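Local coordinates for actin-related protein 8 (Homo sapiens, PDB 4FO0) that binds ATP with low basal ATPase activity, does not polymerize, and serves as a proposed core subunit of the INO80 chromatin remodeling complex, at residues A[154-158]-A[159-163]; A[203-206]-A[207-211]; A[215-218]-A[219-222]; A[232-235]-A[236-239]; A[580-583]-A[584-588]. One frame throughout, in Å; residues are numbered along the deposited sequence. Where two conformers were deposited one is given.

Contact 1 (A[154-158]-A[159-163])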
# COMPACT_ATOMS: atom_id res chain seq x y z
N PRO A 154 6.95 -6.78 9.39
CA PRO A 154 6.45 -6.23 10.65
C PRO A 154 5.07 -5.62 10.51
O PRO A 154 4.38 -5.40 11.50
CB PRO A 154 7.47 -5.14 10.97
CG PRO A 154 8.70 -5.55 10.26
CD PRO A 154 8.24 -6.19 8.99
N ILE A 155 4.66 -5.33 9.28
CA ILE A 155 3.34 -4.76 9.08
C ILE A 155 2.57 -5.53 8.02
O ILE A 155 3.10 -5.86 6.95
CB ILE A 155 3.45 -3.27 8.72
CG1 ILE A 155 4.21 -2.55 9.84
CG2 ILE A 155 2.06 -2.66 8.49
CD1 ILE A 155 4.34 -1.08 9.61
N ARG A 156 1.32 -5.84 8.33
CA ARG A 156 0.42 -6.56 7.42
C ARG A 156 -0.92 -5.86 7.46
O ARG A 156 -1.41 -5.52 8.54
CB ARG A 156 0.23 -8.03 7.85
CG ARG A 156 1.50 -8.89 7.90
CD ARG A 156 1.99 -9.30 6.51
NE ARG A 156 2.63 -8.18 5.82
CZ ARG A 156 3.13 -8.23 4.59
NH1 ARG A 156 3.07 -9.34 3.88
NH2 ARG A 156 3.69 -7.14 4.07
N ARG A 157 -1.50 -5.65 6.28
CA ARG A 157 -2.81 -5.01 6.22
C ARG A 157 -2.85 -3.73 7.06
O ARG A 157 -3.86 -3.43 7.69
CB ARG A 157 -3.91 -5.99 6.66
CG ARG A 157 -4.43 -6.84 5.51
CD ARG A 157 -5.42 -7.90 5.99
NE ARG A 157 -4.77 -9.17 6.29
CZ ARG A 157 -4.04 -9.86 5.40
NH1 ARG A 157 -3.86 -9.40 4.16
NH2 ARG A 157 -3.49 -11.02 5.77
N GLY A 158 -1.72 -3.02 7.07
CA GLY A 158 -1.62 -1.71 7.70
C GLY A 158 -1.63 -1.71 9.21
O GLY A 158 -1.75 -0.65 9.84
N GLN A 159 -1.52 -2.89 9.81
CA GLN A 159 -1.37 -2.93 11.26
C GLN A 159 -0.18 -3.78 11.67
O GLN A 159 0.41 -4.48 10.83
CB GLN A 159 -2.68 -3.34 11.95
CG GLN A 159 -3.83 -2.32 11.73
CD GLN A 159 -3.54 -0.90 12.26
OE1 GLN A 159 -2.51 -0.65 12.89
NE2 GLN A 159 -4.45 0.03 12.01
N LEU A 160 0.25 -3.66 12.92
CA LEU A 160 1.44 -4.40 13.36
C LEU A 160 1.22 -5.89 13.15
O LEU A 160 0.15 -6.42 13.48
CB LEU A 160 1.76 -4.13 14.83
CG LEU A 160 2.24 -2.72 15.12
CD1 LEU A 160 2.96 -2.69 16.44
CD2 LEU A 160 3.15 -2.27 14.03
N ASN A 161 2.21 -6.57 12.60
CA ASN A 161 1.99 -7.96 12.23
C ASN A 161 2.20 -8.91 13.39
O ASN A 161 3.26 -9.53 13.50
CB ASN A 161 2.86 -8.39 11.07
CG ASN A 161 2.54 -9.82 10.65
OD1 ASN A 161 1.44 -10.31 10.92
ND2 ASN A 161 3.50 -10.50 10.03
N ILE A 162 1.18 -9.00 14.24
CA ILE A 162 1.20 -9.88 15.40
C ILE A 162 0.55 -11.22 15.09
O ILE A 162 -0.54 -11.27 14.51
CB ILE A 162 0.45 -9.25 16.57
CG1 ILE A 162 1.09 -7.91 16.93
CG2 ILE A 162 0.39 -10.23 17.74
CD1 ILE A 162 1.43 -7.79 18.34
N HIS A 163 1.22 -12.30 15.48
CA HIS A 163 0.78 -13.64 15.12
C HIS A 163 1.53 -14.68 15.94
O HIS A 163 2.60 -14.39 16.49
CB HIS A 163 1.07 -13.88 13.64
CG HIS A 163 2.53 -13.84 13.30
ND1 HIS A 163 3.40 -14.85 13.64
CD2 HIS A 163 3.27 -12.90 12.68
CE1 HIS A 163 4.62 -14.54 13.23
NE2 HIS A 163 4.57 -13.36 12.64
O HOH W 1 -1.59 -7.29 10.98
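Two successive bends, at chi2 and chi3, fold Arg156 back over its own strand. Asn161 sends CG opposite its backbone N (chi1 -176°), and the two side chains point the same way, with guanidinium and amide planes turned 43° apart; how closely they approach is doubtful in the model. The fold-back lets Arg156 NE donate to the carbonyl oxygen Ile155 O at 2.6 Å, with the acceptor in the guanidinium plane; NH2 adds a weak bond to the same oxygen. Beyond the hairpin, NH2 reaches Ser24 O, NH1 reaches Ser59 O, and Trp153 offers its ring for a cation-pi contact. The amide of Asn161 is held separately, through ND2 to Trp153 O.

Underneath is a tight two-residue hairpin. A type I' turn from Arg156 to Gln159, with Arg157 and Gly158 both at positive phi, reverses the chain. Arg156 N donates to Gln159 O at 3.0 Å, and Gln159 N returns to Arg156 O at 2.9 Å. The next rung is Asn161 N to Pro154 O at 2.7 Å, where the donor sits well above the carbonyl plane. Water 1 can donate to Arg156 O and Leu160 O, though more acceptors surround it than it has protons. Ile155 CG1 and Leu160 CD2 meet only loosely, at 4.3 Å.

This hairpin probably corresponds to the sensor loop of actin, and Gly158 at its tip bonds through N to Ser24 OG beside the bound ATP. Because one arginine grips both the hairpin carbonyl and the ATP-binding Ser24 backbone, turn and nucleotide loop are probably kept in fixed relation.

Contact 2 (A[203-206]-A[207-211])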
# COMPACT_ATOMS: atom_id res chain seq x y z
N LEU A 203 6.31 11.17 12.36
CA LEU A 203 5.78 9.83 12.14
C LEU A 203 4.35 9.85 11.60
O LEU A 203 3.42 10.31 12.28
CB LEU A 203 5.81 9.02 13.44
CG LEU A 203 5.24 7.59 13.36
CD1 LEU A 203 5.98 6.75 12.32
CD2 LEU A 203 5.30 6.89 14.71
N LEU A 204 4.16 9.33 10.39
CA LEU A 204 2.83 9.20 9.84
C LEU A 204 2.20 7.91 10.33
O LEU A 204 2.85 6.87 10.36
CB LEU A 204 2.89 9.15 8.33
CG LEU A 204 2.80 10.46 7.58
CD1 LEU A 204 3.91 11.41 8.02
CD2 LEU A 204 2.88 10.14 6.09
N ILE A 205 0.93 7.99 10.71
CA ILE A 205 0.23 6.82 11.20
C ILE A 205 -1.09 6.64 10.46
O ILE A 205 -1.60 7.58 9.85
CB ILE A 205 -0.05 6.92 12.71
CG1 ILE A 205 -1.07 8.02 13.00
CG2 ILE A 205 1.21 7.18 13.45
CD1 ILE A 205 -1.49 8.05 14.44
N PRO A 206 -1.65 5.43 10.51
CA PRO A 206 -2.91 5.17 9.81
C PRO A 206 -4.01 6.09 10.30
O PRO A 206 -3.98 6.57 11.43
CB PRO A 206 -3.24 3.73 10.21
CG PRO A 206 -1.93 3.13 10.72
CD PRO A 206 -1.18 4.29 11.32
N ASP A 207 -4.98 6.33 9.43
CA ASP A 207 -6.14 7.13 9.75
C ASP A 207 -6.91 6.56 10.96
O ASP A 207 -7.19 7.28 11.92
CB ASP A 207 -7.04 7.18 8.52
CG ASP A 207 -8.02 8.31 8.56
OD1 ASP A 207 -7.64 9.39 9.06
OD2 ASP A 207 -9.16 8.11 8.10
N ILE A 208 -7.25 5.28 10.89
CA ILE A 208 -7.71 4.50 12.04
C ILE A 208 -6.48 3.80 12.62
O ILE A 208 -5.91 2.89 12.00
CB ILE A 208 -8.78 3.46 11.63
CG1 ILE A 208 -10.03 4.15 11.10
CG2 ILE A 208 -9.17 2.57 12.78
CD1 ILE A 208 -10.99 3.22 10.39
N TYR A 209 -6.05 4.23 13.80
CA TYR A 209 -4.78 3.76 14.38
C TYR A 209 -5.03 2.99 15.66
O TYR A 209 -6.09 3.07 16.25
CB TYR A 209 -3.84 4.95 14.68
CG TYR A 209 -4.53 6.03 15.46
CD1 TYR A 209 -5.14 7.10 14.81
CD2 TYR A 209 -4.62 5.97 16.84
CE1 TYR A 209 -5.81 8.08 15.53
CE2 TYR A 209 -5.28 6.95 17.56
CZ TYR A 209 -5.87 8.00 16.90
OH TYR A 209 -6.53 8.96 17.62
N ASN A 210 -4.02 2.26 16.11
CA ASN A 210 -4.12 1.55 17.36
C ASN A 210 -3.32 2.31 18.42
O ASN A 210 -2.10 2.41 18.33
CB ASN A 210 -3.60 0.14 17.15
CG ASN A 210 -3.54 -0.65 18.44
OD1 ASN A 210 -3.15 -0.14 19.49
ND2 ASN A 210 -3.93 -1.93 18.35
N LYS A 211 -4.02 2.85 19.43
CA LYS A 211 -3.37 3.70 20.43
C LYS A 211 -2.17 3.02 21.08
O LYS A 211 -1.08 3.60 21.17
CB LYS A 211 -4.35 4.13 21.51
CG LYS A 211 -5.41 5.11 21.04
CD LYS A 211 -6.40 5.40 22.17
CE LYS A 211 -7.58 6.24 21.70
NZ LYS A 211 -8.36 5.57 20.61
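Where strand 200-205 of the actin fold runs out toward the helix at 211-225, the chain turns through Pro206 and Asp207, and Tyr209 comes back over the strand end against Ile205 and Pro206. This is the strand-to-helix connection of a beta-alpha-beta unit, and Asn210 ends it as the N-cap, its OD1 accepting from His213 N.

No hydrogen bond joins 203-206 to 207-211; packing does the work. Ile205 holds CG1 between its backbone N and carbonyl carbon (chi1 68°), and from there CD1 reaches the tyrosine. Tyr209 takes the same kind of first torsion (chi1 50°), which swings its ring back toward the strand. The two side chains approach at a slant, with Ile205 CD1 3.8 Å from Tyr209 CG. The proline contributes on two fronts. Pro206 CD faces Tyr209 CB at 4.3 Å. Pro206 CB lies 3.3 Å from the carbonyl oxygen Ile208 O.

The polar ends find partners beyond the two segments. Asp207 OD1 bonds to Ser268 OG and also reaches the start of helix 235-243, and Tyr209 OH bonds to the C-terminal Trp593 O. Phe591 packs beside both the tyrosine ring and Ile205, so the chain's last residues help bury this bend. At the edge of the tyrosine ring, in its plane, sits the carbonyl oxygen Pro206 O, 3.6 Å from Tyr209 CD1.

Contact 3 (A[215-218]-A[219-222])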
# COMPACT_ATOMS: atom_id res chain seq x y z
N LYS A 215 1.63 4.37 20.69
CA LYS A 215 2.35 4.63 21.93
C LYS A 215 3.73 3.96 21.89
O LYS A 215 4.75 4.61 22.09
CB LYS A 215 1.54 4.10 23.11
CG LYS A 215 2.15 4.37 24.48
CD LYS A 215 1.48 3.53 25.57
CE LYS A 215 2.01 2.10 25.60
NZ LYS A 215 1.23 1.20 26.50
N GLU A 216 3.73 2.66 21.62
CA GLU A 216 4.96 1.88 21.56
C GLU A 216 5.98 2.41 20.55
O GLU A 216 7.18 2.35 20.79
CB GLU A 216 4.63 0.43 21.19
CG GLU A 216 3.90 -0.34 22.27
CD GLU A 216 4.81 -0.69 23.43
OE1 GLU A 216 6.03 -0.46 23.32
OE2 GLU A 216 4.29 -1.20 24.45
N LEU A 217 5.48 2.89 19.42
CA LEU A 217 6.34 3.35 18.34
C LEU A 217 7.00 4.65 18.75
O LEU A 217 8.22 4.82 18.62
CB LEU A 217 5.52 3.57 17.06
CG LEU A 217 5.12 2.28 16.35
CD1 LEU A 217 4.12 2.58 15.23
CD2 LEU A 217 6.35 1.55 15.81
N VAL A 218 6.18 5.56 19.23
CA VAL A 218 6.66 6.79 19.81
C VAL A 218 7.72 6.49 20.86
O VAL A 218 8.78 7.11 20.89
CB VAL A 218 5.52 7.56 20.47
CG1 VAL A 218 6.09 8.72 21.27
CG2 VAL A 218 4.52 8.02 19.43
N ASN A 219 7.44 5.52 21.72
CA ASN A 219 8.42 5.18 22.73
C ASN A 219 9.71 4.72 22.07
O ASN A 219 10.81 5.07 22.49
CB ASN A 219 7.89 4.14 23.71
CG ASN A 219 8.89 3.81 24.79
OD1 ASN A 219 9.11 4.58 25.73
ND2 ASN A 219 9.54 2.66 24.66
N MET A 220 9.56 3.95 21.00
CA MET A 220 10.70 3.44 20.29
C MET A 220 11.50 4.59 19.69
O MET A 220 12.72 4.67 19.87
CB MET A 220 10.27 2.43 19.22
CG MET A 220 11.45 1.87 18.47
SD MET A 220 11.07 1.23 16.84
CE MET A 220 10.13 2.58 16.11
N ILE A 221 10.83 5.49 18.97
CA ILE A 221 11.49 6.64 18.35
C ILE A 221 12.30 7.47 19.35
O ILE A 221 13.48 7.76 19.14
CB ILE A 221 10.48 7.60 17.71
CG1 ILE A 221 9.70 6.90 16.60
CG2 ILE A 221 11.21 8.79 17.16
CD1 ILE A 221 10.61 6.32 15.57
N LEU A 222 11.65 7.86 20.44
CA LEU A 222 12.25 8.74 21.42
C LEU A 222 13.27 8.04 22.33
O LEU A 222 14.41 8.49 22.45
CB LEU A 222 11.16 9.42 22.26
CG LEU A 222 10.28 10.38 21.45
CD1 LEU A 222 9.25 11.01 22.34
CD2 LEU A 222 11.13 11.45 20.78
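Val218 and Leu222, one turn apart on helix 211-225, lie side by side and point the same way, with Val218 CG1 4.0 Å from Leu222 CD1. Val218 puts CG1 opposite its backbone N (chi1 170°), which directs that methyl along the helix toward the leucine. This is the closely packed face: both residues rest on Ile230 of strand 229-234 and on Trp577 of helix 574-580. Ile221 joins them on Ile230.

A second apolar pair runs along another face. Leu217 CD2 meets the methyl Met220 CE at 3.9 Å; the methionine chain is extended until a bend at chi3 (49°) turns CE back toward Leu217. Met220 packs further on Ile177 and Trp181 of helix 170-187.

The looser part is at Lys215 and Glu216, both partly exposed. Their side chains stay apart from 219-222, touching instead Trp577 and Val582 (Lys215) and Leu174 (Glu216). The backbone links them to the next turn: Asn219 N donates to Lys215 O at 2.9 Å and Met220 N to Glu216 O at 2.9 Å. Asn219, also partly exposed, sends OD1 to Trp577 NE1. On the buried side the ladder continues with Ile221 N to Leu217 O at 2.7 Å and Leu222 N to Val218 O at 3.0 Å.

Such an amphipathic helix, apolar toward strand 229-234 and the flanking helices, its polar residues partly exposed, is the connecting element of a beta-alpha-beta unit, here between parallel strands 200-205 and 229-234.

Contact 4 (A[232-235]-A[236-239])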
# COMPACT_ATOMS: atom_id res chain seq x y z
N VAL A 232 3.50 13.12 15.68
CA VAL A 232 2.73 12.07 15.06
C VAL A 232 1.55 12.68 14.32
O VAL A 232 0.89 13.57 14.84
CB VAL A 232 2.22 11.07 16.11
CG1 VAL A 232 1.29 10.09 15.47
CG2 VAL A 232 3.39 10.37 16.75
N HIS A 233 1.28 12.21 13.11
CA HIS A 233 0.09 12.64 12.41
C HIS A 233 -0.48 11.53 11.54
O HIS A 233 0.21 10.57 11.21
CB HIS A 233 0.40 13.87 11.56
CG HIS A 233 -0.70 14.89 11.57
ND1 HIS A 233 -2.01 14.57 11.84
CD2 HIS A 233 -0.67 16.23 11.36
CE1 HIS A 233 -2.75 15.66 11.79
NE2 HIS A 233 -1.96 16.68 11.49
N GLN A 234 -1.74 11.66 11.17
CA GLN A 234 -2.40 10.66 10.35
C GLN A 234 -1.99 10.80 8.90
O GLN A 234 -1.84 11.91 8.39
CB GLN A 234 -3.89 10.79 10.47
CG GLN A 234 -4.35 10.69 11.88
CD GLN A 234 -5.76 11.16 12.03
OE1 GLN A 234 -6.69 10.36 12.11
NE2 GLN A 234 -5.94 12.48 12.03
N GLU A 235 -1.82 9.67 8.23
CA GLU A 235 -1.34 9.67 6.87
C GLU A 235 -2.39 10.33 5.95
O GLU A 235 -2.06 10.91 4.92
CB GLU A 235 -0.95 8.25 6.42
CG GLU A 235 -2.13 7.27 6.24
CD GLU A 235 -1.75 5.78 6.36
OE1 GLU A 235 -2.64 4.97 6.72
OE2 GLU A 235 -0.59 5.40 6.08
N SER A 236 -3.66 10.27 6.35
CA SER A 236 -4.73 10.86 5.55
C SER A 236 -4.65 12.40 5.52
O SER A 236 -4.79 13.02 4.47
CB SER A 236 -6.09 10.42 6.08
OG SER A 236 -6.13 10.57 7.49
N VAL A 237 -4.43 13.01 6.68
CA VAL A 237 -4.31 14.45 6.73
C VAL A 237 -3.06 14.88 5.98
O VAL A 237 -3.08 15.86 5.21
CB VAL A 237 -4.25 14.97 8.17
CG1 VAL A 237 -4.02 16.46 8.17
CG2 VAL A 237 -5.51 14.61 8.90
N CYS A 238 -1.97 14.14 6.19
CA CYS A 238 -0.72 14.43 5.49
C CYS A 238 -0.91 14.40 3.98
O CYS A 238 -0.40 15.26 3.26
CB CYS A 238 0.37 13.47 5.93
SG CYS A 238 0.94 13.79 7.63
N ALA A 239 -1.65 13.42 3.50
CA ALA A 239 -1.95 13.35 2.08
C ALA A 239 -2.57 14.65 1.58
O ALA A 239 -2.21 15.12 0.50
CB ALA A 239 -2.88 12.18 1.79
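His233 and Val237 cross at about a right angle where strand 229-234 hands over to helix 235-243, with imidazole NE2 of His233 3.9 Å from the methyl Val237 CG1. On the same side Cys238 SG lies 4.0 Å from His233 CB, sulfur slantwise to the ring.

The other imidazole nitrogen has a defined partner: His233 ND1 accepts from Gln234 N at 3.0 Å, the donor tilted 21° from the ring plane. That bond, with an N-H angle of only 141°, helps hold the ring's rotation and gives the backbone N-H of Gln234 its acceptor. Gln234 is the N-cap, and its carbonyl oxygen opens the helical ladder: Gln234 O accepts from Cys238 N at 3.1 Å, in the carbonyl plane and nearly straight. One residue on, Glu235 O accepts from Ala239 N at 2.9 Å.

Two side chains of this buried junction find partners outside it. Ser236 OG, held between its backbone N and carbonyl carbon (chi1 47°), bonds to Asp207 OD1. Glu235 OE2 bonds to His21 NE2, and its side chain is about 4 Å from the bound magnesium ion at the nearest atoms, next to Asp252 of the ATP site.

Strand 229-234 runs parallel to 200-205, with backbone bonds from His233 to Leu203 and Ile205; Cys238 then packs on Leu204, bringing the first turn of helix 235-243 against that strand, while Ala590 from the C-terminal segment reaches His233.

Contact 5 (A[580-583]-A[584-588])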
# COMPACT_ATOMS: atom_id res chain seq x y z
N PHE A 580 5.92 11.74 31.42
CA PHE A 580 4.47 11.66 31.43
C PHE A 580 3.99 10.60 30.47
O PHE A 580 2.85 10.15 30.54
CB PHE A 580 3.87 13.00 31.06
CG PHE A 580 4.26 14.11 31.98
CD1 PHE A 580 3.50 14.40 33.09
CD2 PHE A 580 5.39 14.86 31.74
CE1 PHE A 580 3.86 15.42 33.95
CE2 PHE A 580 5.76 15.88 32.59
CZ PHE A 580 4.99 16.16 33.69
N GLY A 581 4.86 10.20 29.55
CA GLY A 581 4.49 9.26 28.51
C GLY A 581 3.20 9.61 27.77
O GLY A 581 2.98 10.76 27.35
N VAL A 582 2.34 8.60 27.64
CA VAL A 582 1.12 8.66 26.84
C VAL A 582 0.31 9.92 27.07
O VAL A 582 -0.48 10.33 26.22
CB VAL A 582 0.22 7.47 27.18
CG1 VAL A 582 -0.89 7.34 26.15
CG2 VAL A 582 1.07 6.20 27.28
N ARG A 583 0.48 10.51 28.25
CA ARG A 583 -0.22 11.73 28.59
C ARG A 583 0.07 12.81 27.53
O ARG A 583 -0.77 13.67 27.27
CB ARG A 583 0.23 12.20 29.97
CG ARG A 583 -0.67 13.23 30.61
CD ARG A 583 0.16 14.11 31.53
NE ARG A 583 -0.64 14.79 32.53
CZ ARG A 583 -0.21 15.83 33.24
NH1 ARG A 583 1.01 16.31 33.04
NH2 ARG A 583 -1.01 16.40 34.15
N MET A 584 1.25 12.74 26.92
CA MET A 584 1.66 13.76 25.96
C MET A 584 0.79 13.72 24.72
O MET A 584 0.36 14.75 24.22
CB MET A 584 3.12 13.58 25.58
CG MET A 584 4.05 13.52 26.78
SD MET A 584 4.19 15.12 27.60
CE MET A 584 2.88 16.05 26.81
N LEU A 585 0.53 12.51 24.25
CA LEU A 585 -0.31 12.31 23.08
C LEU A 585 -1.72 12.80 23.34
O LEU A 585 -2.31 13.50 22.51
CB LEU A 585 -0.30 10.84 22.67
CG LEU A 585 1.11 10.40 22.26
CD1 LEU A 585 1.28 8.90 22.31
CD2 LEU A 585 1.46 10.93 20.87
N ARG A 586 -2.27 12.46 24.50
CA ARG A 586 -3.60 12.95 24.85
C ARG A 586 -3.64 14.47 24.87
O ARG A 586 -4.57 15.08 24.35
CB ARG A 586 -4.08 12.36 26.18
CG ARG A 586 -4.72 10.99 26.01
CD ARG A 586 -5.41 10.52 27.27
NE ARG A 586 -4.47 10.33 28.37
CZ ARG A 586 -3.79 9.21 28.59
NH1 ARG A 586 -2.97 9.14 29.63
NH2 ARG A 586 -3.94 8.16 27.78
N GLU A 587 -2.61 15.08 25.45
CA GLU A 587 -2.56 16.53 25.53
C GLU A 587 -2.29 17.16 24.18
O GLU A 587 -3.00 18.08 23.76
CB GLU A 587 -1.49 17.00 26.51
CG GLU A 587 -1.80 16.74 27.98
CD GLU A 587 -0.61 17.07 28.89
OE1 GLU A 587 0.28 17.84 28.45
OE2 GLU A 587 -0.57 16.56 30.03
N ARG A 588 -1.28 16.66 23.48
CA ARG A 588 -0.62 17.44 22.45
C ARG A 588 -0.72 16.91 21.02
O ARG A 588 -0.03 17.41 20.13
CB ARG A 588 0.84 17.62 22.84
CG ARG A 588 1.52 18.76 22.15
CD ARG A 588 2.95 18.84 22.57
NE ARG A 588 3.08 19.13 23.99
CZ ARG A 588 4.25 19.17 24.62
NH1 ARG A 588 5.37 18.92 23.94
NH2 ARG A 588 4.31 19.43 25.91
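Arg583 and Glu587, one turn apart, form the charged part of this contact. With CG opposite its backbone N (chi1 -164°) and the chain extended on to NE, the arginine crosses the glutamate at a slant, guanidinium and carboxylate planes 66° apart. Arg583 NE lies 3.1 Å from Glu587 OE2, a salt bridge in which the oxygen stands over one face of the guanidinium, so charge alone attracts and no N-H points at it. A second charged group, the Arg586 guanidinium, packs over Val582: NH2 of Arg586 is 3.6 Å from Val582 CG1, and Val582 O lies over one face.

Among apolar and aromatic contacts, Met584 bends at chi2 (-70°), which helps place SD 4.1 Å from Phe580 CB. The sulfur makes an oblique Met-aromatic contact with the ring.

Backbone bonds start the helix that follows the type II' turn from Phe580 to Arg583, where Gly581 has positive phi. Met584 N donates to Gly581 O at 2.7 Å, Arg586 N to Val582 O at 3.3 Å, and Glu587 N to Arg583 O at 2.9 Å.

Inward, Met584 and Leu585 pack on Ile572. With its ion pair at the surface and lacking a directed N-H, the contact probably relies more on backbone bonds and buried carbons than on the salt bridge.

How the contacts relate
Contacts 2 and 4 form the buried centre: their strands, 200-205 and 229-234, are parallel neighbours, and the two bends are joined side chain to side chain and by Ile205 O to Glu235 N. Contact 3 lies on the helix between those strands, touching contact 2 through Leu217 and contact 4 through Val218. Contact 1, partly buried, approaches from the ATP side, where Gln159 and Gly158 reach Ile208 and Pro206. Contact 5, near the C-terminus, is the most charged and exposed, meeting contact 3 where Val582 packs on Lys215. Packing without cross-segment hydrogen bonds marks contact 2; contacts 3, 4 and 5 rest on helical bonds, contact 1 on hairpin rungs.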